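Local coordinates for protein female germline-specific tumor suppressor gld-1 (Caenorhabditis elegans, PDB 3K6T) that recognises the 5'-UACUCAU-3' consensus in messenger RNAs, forms homodimers and regulates translation in the germ line and embryo, at residues D36-G39 and R40-A44. Residues are numbered along the deposited sequence; the frame is centred on the assembly and turned at random.
Sequences DEIG and RVRVA
Glu37 OE2 is gripped by two groups, Arg40 NH2 at 2.9 Å and the hydroxyl of Tyr9 on helix 7-20. The residues belong to the second helix, 28-49, of the Qua1 helix-turn-helix that dimerises this STAR protein, and the pair is an i to i+3 salt bridge within it. Arg40 approaches side-on: while NH2 takes OE2, NE reaches Glu37 OE1 at 3.0 Å, a glutamate suiting the place by offering one oxygen to each nitrogen. Both bonds are nearly straight and lie in the guanidinium plane, yet they meet the carboxylate from above its plane, the two groups being turned 47° apart. With CG opposite the backbone N (chi1 -179°) and a bend at chi2, the Glu37 chain lies alongside Arg40. Arginine fits because its NH2 also bonds the carbonyl of His3, joining the N-terminal segment to the helix; with an alanine here the buried Glu37 would probably lose its charge partner and the His3 carbonyl that donor. Glu37 also packs on Leu33 of the second subunit, while the apolar side chains of Ile38 and Val41 suit the face toward helix 7-20, packing on Leu13 and Tyr9 respectively. One turn on from Glu37, Val41 N bonds Glu37 O at 3.0 Å. Ile38 lies beside Arg42, whose NE sits 3.5 Å from Ile38 CG2.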
# COMPACT_ATOMS: atom_id res chain seq x y z
N ASP A 36 4.22 -3.83 -2.47
CA ASP A 36 3.23 -4.49 -3.32
C ASP A 36 2.78 -3.53 -4.43
O ASP A 36 2.65 -3.93 -5.58
CB ASP A 36 1.98 -4.90 -2.53
CG ASP A 36 2.21 -6.08 -1.60
OD1 ASP A 36 3.28 -6.72 -1.65
OD2 ASP A 36 1.29 -6.37 -0.80
N GLU A 37 2.52 -2.28 -4.07
CA GLU A 37 2.00 -1.29 -5.03
C GLU A 37 3.07 -0.91 -6.06
O GLU A 37 2.78 -0.73 -7.24
CB GLU A 37 1.46 -0.04 -4.30
CG GLU A 37 0.86 1.04 -5.21
CD GLU A 37 -0.45 0.62 -5.87
OE1 GLU A 37 -0.81 -0.58 -5.84
OE2 GLU A 37 -1.14 1.50 -6.43
N ILE A 38 4.30 -0.78 -5.61
CA ILE A 38 5.41 -0.49 -6.51
C ILE A 38 5.55 -1.61 -7.54
O ILE A 38 5.69 -1.35 -8.73
CB ILE A 38 6.72 -0.28 -5.72
CG1 ILE A 38 6.64 1.03 -4.94
CG2 ILE A 38 7.94 -0.30 -6.65
CD1 ILE A 38 7.83 1.30 -4.02
N GLY A 39 5.48 -2.86 -7.06
CA GLY A 39 5.52 -4.03 -7.92
C GLY A 39 4.41 -4.03 -8.96
O GLY A 39 4.67 -4.26 -10.14
N ARG A 40 3.19 -3.76 -8.53
CA ARG A 40 2.04 -3.74 -9.43
C ARG A 40 2.17 -2.65 -10.51
O ARG A 40 1.82 -2.87 -11.67
CB ARG A 40 0.75 -3.53 -8.66
CG ARG A 40 -0.49 -3.50 -9.55
CD ARG A 40 -1.73 -3.04 -8.79
NE ARG A 40 -1.71 -1.60 -8.51
CZ ARG A 40 -2.00 -0.66 -9.40
NH1 ARG A 40 -2.32 -0.99 -10.64
NH2 ARG A 40 -1.95 0.62 -9.05
N VAL A 41 2.66 -1.48 -10.12
CA VAL A 41 2.85 -0.37 -11.05
C VAL A 41 3.96 -0.67 -12.07
O VAL A 41 3.81 -0.37 -13.25
CB VAL A 41 3.16 0.94 -10.30
CG1 VAL A 41 3.50 2.06 -11.29
CG2 VAL A 41 1.98 1.35 -9.46
N ARG A 42 5.07 -1.24 -11.62
CA ARG A 42 6.14 -1.62 -12.53
C ARG A 42 5.63 -2.65 -13.54
O ARG A 42 5.93 -2.56 -14.73
CB ARG A 42 7.33 -2.19 -11.77
CG ARG A 42 8.10 -1.18 -10.94
CD ARG A 42 9.43 -1.78 -10.50
NE ARG A 42 10.05 -1.07 -9.39
CZ ARG A 42 10.87 -0.03 -9.53
NH1 ARG A 42 11.15 0.44 -10.74
NH2 ARG A 42 11.39 0.55 -8.46
N VAL A 43 4.88 -3.63 -13.06
CA VAL A 43 4.32 -4.66 -13.95
C VAL A 43 3.37 -4.03 -14.96
O VAL A 43 3.43 -4.34 -16.16
CB VAL A 43 3.61 -5.78 -13.16
CG1 VAL A 43 2.78 -6.66 -14.10
CG2 VAL A 43 4.62 -6.61 -12.40
N ALA A 44 2.51 -3.14 -14.49
CA ALA A 44 1.56 -2.45 -15.36
C ALA A 44 2.27 -1.62 -16.43
O ALA A 44 1.86 -1.60 -17.59
CB ALA A 44 0.60 -1.57 -14.55